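Local atomic coordinates of Tol-Pal system protein TolB (Acinetobacter baumannii, PDB entry 7MX5), a protein that is the periplasmic protein of the Tol-Pal system and probably acts in outer membrane invagination during cell division and in maintaining outer membrane integrity. Residues T145-Q153 with T164-P175; I341-E349 with M359-G367. All blocks are in the same frame, centred on the assembly; numbering follows the deposited sequence.

Interaction 1 of 2, residues T145-Q153 with T164-P175; sequences TPAERYTLQ and TVLSSRDPILSP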
loop_
_atom_site.group_PDB
_atom_site.type_symbol
_atom_site.label_atom_id
_atom_site.label_comp_id
_atom_site.label_asym_id
_atom_site.label_seq_id
_atom_site.Cartn_x
_atom_site.Cartn_y
_atom_site.Cartn_z
ATOM N N THR A 145 -2.143 10.988 24.009
ATOM C CA THR A 145 -1.052 10.196 24.576
ATOM C C THR A 145 0.222 10.991 24.345
ATOM O O THR A 145 0.965 10.747 23.385
ATOM C CB THR A 145 -0.978 8.804 23.945
ATOM O OG1 THR A 145 -2.218 8.117 24.156
ATOM C CG2 THR A 145 0.148 7.990 24.571
ATOM N N PRO A 146 0.497 11.979 25.200
ATOM C CA PRO A 146 1.644 12.867 24.945
ATOM C C PRO A 146 2.979 12.146 24.927
ATOM O O PRO A 146 3.919 12.628 24.284
ATOM C CB PRO A 146 1.563 13.886 26.091
ATOM C CG PRO A 146 0.739 13.223 27.148
ATOM C CD PRO A 146 -0.231 12.342 26.426
ATOM N N ALA A 147 3.092 11.001 25.606
ATOM C CA ALA A 147 4.346 10.256 25.591
ATOM C C ALA A 147 4.570 9.577 24.244
ATOM O O ALA A 147 5.704 9.519 23.753
ATOM C CB ALA A 147 4.361 9.228 26.722
ATOM N N GLU A 148 3.508 9.047 23.639
ATOM C CA GLU A 148 3.597 8.492 22.294
ATOM C C GLU A 148 2.684 9.264 21.352
ATOM O O GLU A 148 1.766 8.689 20.757
ATOM C CB GLU A 148 3.236 7.005 22.285
ATOM C CG GLU A 148 3.733 6.223 23.486
ATOM C CD GLU A 148 3.219 4.796 23.497
ATOM O OE1 GLU A 148 3.439 4.078 22.498
ATOM O OE2 GLU A 148 2.595 4.394 24.500
ATOM N N ARG A 149 2.928 10.571 21.218
ATOM C CA ARG A 149 2.088 11.401 20.361
ATOM C C ARG A 149 2.152 10.939 18.911
ATOM O O ARG A 149 1.142 10.961 18.199
ATOM C CB ARG A 149 2.510 12.866 20.480
ATOM C CG ARG A 149 1.410 13.861 20.158
ATOM C CD ARG A 149 1.951 15.280 20.131
ATOM N NE ARG A 149 2.249 15.774 21.470
ATOM C CZ ARG A 149 1.398 16.460 22.222
ATOM N NH1 ARG A 149 0.183 16.759 21.793
ATOM N NH2 ARG A 149 1.777 16.856 23.434
ATOM N N TYR A 150 3.329 10.515 18.460
ATOM C CA TYR A 150 3.520 10.001 17.111
ATOM C C TYR A 150 4.175 8.634 17.201
ATOM O O TYR A 150 5.161 8.463 17.924
ATOM C CB TYR A 150 4.381 10.950 16.269
ATOM C CG TYR A 150 3.774 12.319 16.058
ATOM C CD1 TYR A 150 3.885 13.307 17.029
ATOM C CD2 TYR A 150 3.098 12.628 14.885
ATOM C CE1 TYR A 150 3.337 14.561 16.840
ATOM C CE2 TYR A 150 2.547 13.880 14.686
ATOM C CZ TYR A 150 2.669 14.843 15.667
ATOM O OH TYR A 150 2.122 16.091 15.475
ATOM N N THR A 151 3.627 7.664 16.474
ATOM C CA THR A 151 4.141 6.300 16.473
ATOM C C THR A 151 4.224 5.805 15.039
ATOM O O THR A 151 3.199 5.700 14.356
ATOM C CB THR A 151 3.257 5.371 17.309
ATOM O OG1 THR A 151 3.240 5.819 18.670
ATOM C CG2 THR A 151 3.785 3.948 17.257
ATOM N N LEU A 152 5.437 5.507 14.583
ATOM C CA LEU A 152 5.651 4.919 13.268
ATOM C C LEU A 152 5.496 3.408 13.377
ATOM O O LEU A 152 6.226 2.757 14.134
ATOM C CB LEU A 152 7.030 5.284 12.724
ATOM C CG LEU A 152 7.399 4.668 11.373
ATOM C CD1 LEU A 152 6.295 4.887 10.352
ATOM C CD2 LEU A 152 8.710 5.239 10.872
ATOM N N GLN A 153 4.550 2.853 12.625
ATOM C CA GLN A 153 4.242 1.434 12.685
ATOM C C GLN A 153 4.247 0.835 11.287
ATOM O O GLN A 153 4.017 1.528 10.292
ATOM C CB GLN A 153 2.878 1.182 13.340
ATOM C CG GLN A 153 2.874 1.314 14.850
ATOM C CD GLN A 153 1.760 0.517 15.496
ATOM O OE1 GLN A 153 0.717 0.277 14.885
ATOM N NE2 GLN A 153 1.975 0.101 16.739
ATOM N N THR A 164 6.058 -1.690 15.746
ATOM C CA THR A 164 6.395 -0.303 16.040
ATOM C C THR A 164 7.851 -0.043 15.673
ATOM O O THR A 164 8.762 -0.660 16.236
ATOM C CB THR A 164 6.147 0.008 17.513
ATOM O OG1 THR A 164 4.750 -0.140 17.804
ATOM C CG2 THR A 164 6.575 1.432 17.834
ATOM N N VAL A 165 8.068 0.871 14.727
ATOM C CA VAL A 165 9.424 1.223 14.323
ATOM C C VAL A 165 10.004 2.281 15.251
ATOM O O VAL A 165 11.185 2.228 15.610
ATOM C CB VAL A 165 9.431 1.689 12.856
ATOM C CG1 VAL A 165 10.820 1.558 12.260
ATOM C CG2 VAL A 165 8.422 0.897 12.046
ATOM N N LEU A 166 9.186 3.251 15.654
ATOM C CA LEU A 166 9.622 4.340 16.515
ATOM C C LEU A 166 8.396 5.056 17.060
ATOM O O LEU A 166 7.411 5.240 16.341
ATOM C CB LEU A 166 10.518 5.328 15.755
ATOM C CG LEU A 166 10.944 6.594 16.505
ATOM C CD1 LEU A 166 11.673 6.242 17.792
ATOM C CD2 LEU A 166 11.805 7.480 15.624
ATOM N N SER A 167 8.461 5.444 18.332
ATOM C CA SER A 167 7.448 6.283 18.954
ATOM C C SER A 167 8.131 7.490 19.577
ATOM O O SER A 167 9.271 7.405 20.043
ATOM C CB SER A 167 6.649 5.519 20.020
ATOM O OG SER A 167 7.284 5.588 21.284
ATOM N N SER A 168 7.430 8.621 19.580
ATOM C CA SER A 168 8.030 9.858 20.057
ATOM C C SER A 168 6.939 10.845 20.440
ATOM O O SER A 168 5.811 10.782 19.944
ATOM C CB SER A 168 8.955 10.473 19.001
ATOM O OG SER A 168 9.218 11.835 19.288
ATOM N N ARG A 169 7.300 11.764 21.335
ATOM C CA ARG A 169 6.450 12.890 21.693
ATOM C C ARG A 169 6.514 14.016 20.672
ATOM O O ARG A 169 5.896 15.066 20.888
ATOM C CB ARG A 169 6.843 13.427 23.073
ATOM C CG ARG A 169 6.989 12.349 24.130
ATOM C CD ARG A 169 8.061 12.678 25.153
ATOM N NE ARG A 169 8.476 11.485 25.881
ATOM C CZ ARG A 169 8.159 11.230 27.143
ATOM N NH1 ARG A 169 7.427 12.071 27.855
ATOM N NH2 ARG A 169 8.584 10.101 27.703
ATOM N N ASP A 170 7.236 13.826 19.578
ATOM C CA ASP A 170 7.475 14.838 18.566
ATOM C C ASP A 170 7.087 14.292 17.201
ATOM O O ASP A 170 7.029 13.072 17.007
ATOM C CB ASP A 170 8.948 15.269 18.573
ATOM C CG ASP A 170 9.331 16.008 19.841
ATOM O OD1 ASP A 170 8.857 17.148 20.031
ATOM O OD2 ASP A 170 10.098 15.446 20.652
ATOM N N PRO A 171 6.801 15.170 16.237
ATOM C CA PRO A 171 6.288 14.710 14.938
ATOM C C PRO A 171 7.202 13.699 14.259
ATOM O O PRO A 171 8.421 13.868 14.206
ATOM C CB PRO A 171 6.184 16.002 14.121
ATOM C CG PRO A 171 6.072 17.095 15.116
ATOM C CD PRO A 171 6.667 16.629 16.410
ATOM N N ILE A 172 6.588 12.636 13.743
ATOM C CA ILE A 172 7.228 11.687 12.838
ATOM C C ILE A 172 6.431 11.709 11.542
ATOM O O ILE A 172 5.228 11.417 11.547
ATOM C CB ILE A 172 7.283 10.270 13.427
ATOM C CG1 ILE A 172 8.223 10.223 14.633
ATOM C CG2 ILE A 172 7.725 9.271 12.367
ATOM C CD1 ILE A 172 8.149 8.926 15.410
ATOM N N LEU A 173 7.089 12.060 10.439
ATOM C CA LEU A 173 6.396 12.330 9.188
ATOM C C LEU A 173 7.010 11.550 8.034
ATOM O O LEU A 173 8.201 11.228 8.037
ATOM C CB LEU A 173 6.420 13.829 8.846
ATOM C CG LEU A 173 6.195 14.822 9.988
ATOM C CD1 LEU A 173 6.614 16.220 9.565
ATOM C CD2 LEU A 173 4.742 14.808 10.433
ATOM N N SER A 174 6.163 11.252 7.047
ATOM C CA SER A 174 6.535 10.754 5.727
ATOM C C SER A 174 7.379 9.485 5.775
ATOM O O SER A 174 8.581 9.531 5.482
ATOM C CB SER A 174 7.284 11.841 4.955
ATOM O OG SER A 174 6.529 13.038 4.901
ATOM N N PRO A 175 6.797 8.337 6.121
ATOM C CA PRO A 175 7.534 7.074 5.977
ATOM C C PRO A 175 7.688 6.720 4.504
ATOM O O PRO A 175 6.728 6.785 3.732
ATOM C CB PRO A 175 6.664 6.050 6.718
ATOM C CG PRO A 175 5.517 6.808 7.310
ATOM C CD PRO A 175 5.438 8.141 6.649
#
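Leu-152 packs against three side chains of 164-175. Its CD1 meets CG of Pro-175 at 3.7 Å, the two side chains running alongside one another with reversed sense, while CG lies 3.9 Å from CB of Val-165 and CB adjoins CG2 of Ile-172. CG stands anti to the backbone N (chi1 177°), and from there CD1 turns to Pro-175 and CD2 toward Val-165. Farther along, Pro-171 lays its CA over the middle of the Tyr-150 ring, 3.4 Å from the centroid and 9° off the normal, a CH-pi contact. Here two successive sheets of the TolB beta-propeller meet: 150-156 and 163-168 form an antiparallel hairpin at the edge of one, and the chain then crosses to 172-177, the first strand of the next. Tyr-150 and Ser-168 form a hydrogen-bonded pair, with Tyr-150 N to Ser-168 O at 2.9 Å. At the classic bulge of Val-165 and Leu-166 opposite Leu-152, Leu-152 O accepts from Val-165 N at 2.7 Å and only weakly from Leu-166 N. On the sheet face shared with Thr-151, Gln-153 NE2 donates to Thr-164 OG1 at 3.0 Å, while its OE1 bonds Tyr-138 OH. Arg-169 ends the contact, its guanidinium covering CA of Ala-147.

Interaction 2 of 2, residues I341-E349 with M359-G367; sequences ILTPTSLDE and MVVYATREG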
loop_
_atom_site.group_PDB
_atom_site.type_symbol
_atom_site.label_atom_id
_atom_site.label_comp_id
_atom_site.label_asym_id
_atom_site.label_seq_id
_atom_site.Cartn_x
_atom_site.Cartn_y
_atom_site.Cartn_z
ATOM N N ILE A 341 -11.404 9.867 -11.133
ATOM C CA ILE A 341 -11.675 10.224 -9.745
ATOM C C ILE A 341 -12.147 8.974 -9.012
ATOM O O ILE A 341 -13.128 8.339 -9.413
ATOM C CB ILE A 341 -12.714 11.349 -9.650
ATOM C CG1 ILE A 341 -12.153 12.640 -10.254
ATOM C CG2 ILE A 341 -13.135 11.560 -8.201
ATOM C CD1 ILE A 341 -12.800 13.905 -9.727
ATOM N N LEU A 342 -11.447 8.618 -7.937
ATOM C CA LEU A 342 -11.726 7.389 -7.205
ATOM C C LEU A 342 -12.710 7.606 -6.059
ATOM O O LEU A 342 -13.694 6.869 -5.936
ATOM C CB LEU A 342 -10.420 6.795 -6.668
ATOM C CG LEU A 342 -10.274 5.275 -6.682
ATOM C CD1 LEU A 342 -10.831 4.694 -7.971
ATOM C CD2 LEU A 342 -8.816 4.890 -6.503
ATOM N N THR A 343 -12.462 8.610 -5.220
ATOM C CA THR A 343 -13.231 8.805 -3.999
ATOM C C THR A 343 -12.936 10.175 -3.402
ATOM O O THR A 343 -11.855 10.733 -3.637
ATOM C CB THR A 343 -12.894 7.708 -2.984
ATOM O OG1 THR A 343 -13.608 7.933 -1.761
ATOM C CG2 THR A 343 -11.399 7.696 -2.697
ATOM N N PRO A 344 -13.860 10.757 -2.643
ATOM C CA PRO A 344 -13.514 11.942 -1.852
ATOM C C PRO A 344 -12.588 11.571 -0.703
ATOM O O PRO A 344 -12.551 10.430 -0.239
ATOM C CB PRO A 344 -14.864 12.455 -1.335
ATOM C CG PRO A 344 -15.916 11.660 -2.033
ATOM C CD PRO A 344 -15.289 10.412 -2.551
ATOM N N THR A 345 -11.823 12.561 -0.252
ATOM C CA THR A 345 -10.905 12.376 0.861
ATOM C C THR A 345 -10.857 13.649 1.691
ATOM O O THR A 345 -11.115 14.748 1.191
ATOM C CB THR A 345 -9.494 12.001 0.384
ATOM O OG1 THR A 345 -8.617 11.892 1.513
ATOM C CG2 THR A 345 -8.954 13.049 -0.576
ATOM N N SER A 346 -10.523 13.489 2.970
ATOM C CA SER A 346 -10.519 14.597 3.914
ATOM C C SER A 346 -9.137 15.198 4.134
ATOM O O SER A 346 -9.030 16.224 4.814
ATOM C CB SER A 346 -11.088 14.142 5.265
ATOM O OG SER A 346 -12.369 13.556 5.110
ATOM N N LEU A 347 -8.087 14.600 3.577
ATOM C CA LEU A 347 -6.721 15.021 3.852
ATOM C C LEU A 347 -5.973 15.247 2.548
ATOM O O LEU A 347 -6.000 14.395 1.654
ATOM C CB LEU A 347 -5.989 13.980 4.705
ATOM C CG LEU A 347 -6.603 13.708 6.078
ATOM C CD1 LEU A 347 -5.904 12.544 6.757
ATOM C CD2 LEU A 347 -6.545 14.956 6.942
ATOM N N ASP A 348 -5.306 16.398 2.446
ATOM C CA ASP A 348 -4.410 16.691 1.329
ATOM C C ASP A 348 -3.093 15.967 1.601
ATOM O O ASP A 348 -2.103 16.543 2.059
ATOM C CB ASP A 348 -4.222 18.195 1.172
ATOM C CG ASP A 348 -3.233 18.551 0.080
ATOM O OD1 ASP A 348 -3.213 17.857 -0.957
ATOM O OD2 ASP A 348 -2.478 19.531 0.258
ATOM N N GLU A 349 -3.096 14.666 1.318
ATOM C CA GLU A 349 -1.998 13.786 1.686
ATOM C C GLU A 349 -1.785 12.757 0.584
ATOM O O GLU A 349 -2.727 12.360 -0.106
ATOM C CB GLU A 349 -2.277 13.095 3.027
ATOM C CG GLU A 349 -1.085 12.400 3.657
ATOM C CD GLU A 349 -1.173 12.377 5.171
ATOM O OE1 GLU A 349 -0.949 13.434 5.798
ATOM O OE2 GLU A 349 -1.480 11.307 5.734
ATOM N N MET A 359 -4.683 -1.841 -6.048
ATOM C CA MET A 359 -5.168 -1.220 -4.828
ATOM C C MET A 359 -4.445 0.102 -4.597
ATOM O O MET A 359 -3.406 0.381 -5.200
ATOM C CB MET A 359 -4.963 -2.139 -3.617
ATOM C CG MET A 359 -5.883 -3.350 -3.572
ATOM S SD MET A 359 -7.603 -2.922 -3.258
ATOM C CE MET A 359 -8.387 -4.521 -3.438
ATOM N N VAL A 360 -5.009 0.915 -3.710
ATOM C CA VAL A 360 -4.393 2.175 -3.307
ATOM C C VAL A 360 -4.830 2.481 -1.881
ATOM O O VAL A 360 -6.000 2.315 -1.526
ATOM C CB VAL A 360 -4.756 3.323 -4.276
ATOM C CG1 VAL A 360 -6.262 3.479 -4.392
ATOM C CG2 VAL A 360 -4.114 4.629 -3.827
ATOM N N VAL A 361 -3.879 2.912 -1.059
ATOM C CA VAL A 361 -4.145 3.261 0.330
ATOM C C VAL A 361 -3.968 4.764 0.496
ATOM O O VAL A 361 -3.131 5.393 -0.162
ATOM C CB VAL A 361 -3.236 2.475 1.303
ATOM C CG1 VAL A 361 -1.778 2.870 1.123
ATOM C CG2 VAL A 361 -3.682 2.677 2.748
ATOM N N TYR A 362 -4.786 5.345 1.371
ATOM C CA TYR A 362 -4.741 6.776 1.633
ATOM C C TYR A 362 -5.340 7.035 3.006
ATOM O O TYR A 362 -6.058 6.198 3.559
ATOM C CB TYR A 362 -5.486 7.573 0.554
ATOM C CG TYR A 362 -6.959 7.247 0.452
ATOM C CD1 TYR A 362 -7.393 6.089 -0.181
ATOM C CD2 TYR A 362 -7.918 8.098 0.989
ATOM C CE1 TYR A 362 -8.738 5.786 -0.275
ATOM C CE2 TYR A 362 -9.265 7.803 0.900
ATOM C CZ TYR A 362 -9.669 6.647 0.265
ATOM O OH TYR A 362 -11.009 6.347 0.175
ATOM N N ALA A 363 -5.030 8.208 3.550
ATOM C CA ALA A 363 -5.515 8.618 4.861
ATOM C C ALA A 363 -6.682 9.580 4.696
ATOM O O ALA A 363 -6.599 10.536 3.917
ATOM C CB ALA A 363 -4.398 9.270 5.677
ATOM N N THR A 364 -7.762 9.327 5.428
ATOM C CA THR A 364 -8.954 10.164 5.369
ATOM C C THR A 364 -9.630 10.137 6.735
ATOM O O THR A 364 -9.100 9.575 7.699
ATOM C CB THR A 364 -9.895 9.694 4.251
ATOM O OG1 THR A 364 -11.068 10.519 4.233
ATOM C CG2 THR A 364 -10.303 8.248 4.472
ATOM N N ARG A 365 -10.808 10.753 6.817
ATOM C CA ARG A 365 -11.573 10.811 8.057
ATOM C C ARG A 365 -13.030 10.500 7.763
ATOM O O ARG A 365 -13.635 11.117 6.880
ATOM C CB ARG A 365 -11.454 12.187 8.724
ATOM C CG ARG A 365 -10.077 12.494 9.286
ATOM C CD ARG A 365 -9.947 13.966 9.641
ATOM N NE ARG A 365 -8.593 14.310 10.060
ATOM C CZ ARG A 365 -8.219 15.515 10.468
ATOM N NH1 ARG A 365 -9.075 16.522 10.526
ATOM N NH2 ARG A 365 -6.954 15.714 10.827
ATOM N N GLU A 366 -13.589 9.545 8.502
ATOM C CA GLU A 366 -14.994 9.171 8.388
ATOM C C GLU A 366 -15.611 9.231 9.775
ATOM O O GLU A 366 -15.131 8.564 10.697
ATOM C CB GLU A 366 -15.149 7.773 7.783
ATOM C CG GLU A 366 -16.448 7.560 7.028
ATOM C CD GLU A 366 -16.416 6.315 6.166
ATOM O OE1 GLU A 366 -15.602 6.271 5.220
ATOM O OE2 GLU A 366 -17.201 5.381 6.433
ATOM N N GLY A 367 -16.667 10.023 9.921
ATOM C CA GLY A 367 -17.203 10.268 11.249
ATOM C C GLY A 367 -16.197 11.059 12.062
ATOM O O GLY A 367 -15.634 12.053 11.593
HETATM O O HOH W 1 -5.974 11.510 1.319
#
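Leu-342 and Val-360 meet tip to tip, CD2 to CG1 at 3.6 Å, across the gap between two neighbouring sheets of the beta-propeller. Strand 339-344 is the outermost of one sheet and 359-366 belongs to the next; their short axes stay 10.0 Å apart at 38°, a separation that fits side-chain packing rather than strand pairing. A second apolar pair is Leu-347 CD1 and Ala-363 CB, 3.8 Å apart; CD2 of Leu-347 lies over one face of the Arg-365 guanidinium, 3.6 Å above its plane, the two side chains set roughly perpendicular. That guanidinium is also salt-bridged to Glu-391. Tyr-362, with CG between the backbone N and the carbonyl carbon (chi1 62°), points its OH at CG2 of Thr-343.

Direct polar contacts gather where the backbones draw closest, at Ser-346 and Thr-364. Ser-346 N donates to Thr-364 OG1 at 3.3 Å with an angle of 145°. Glu-349 OE1 is salt-bridged to Arg-393, while OE2, beside CB of Ala-363, accepts a hydrogen bond from the backbone N of Glu-394.

Water-mediated bonding joins the segments a second time. One water accepts from Thr-345 OG1 at 2.7 Å and donates to two backbone carbonyls, Leu-347 O at 2.9 Å and Ala-363 O at 2.8 Å.

How the interactions relate
Both contacts span neighbouring sheets of the propeller, but interaction 1 also includes strand pairing within one sheet. Its centre lies about 20 Å from the chain centre, against about 13 Å for interaction 2, and only a third of its touching residues are buried, compared with two thirds in interaction 2. The chemistry differs accordingly: interaction 1 combines antiparallel backbone pairing with apolar packing of Leu-152 and Tyr-150, whereas interaction 2 joins its unpaired strands by side-chain packing, a backbone-to-hydroxyl bond and a bridging water. The two do not touch, their nearest atoms being about 7 Å apart, yet both reach strand 391-397: Glu-394 bonds Ser-174 by its carboxylate and Glu-349 by its backbone N.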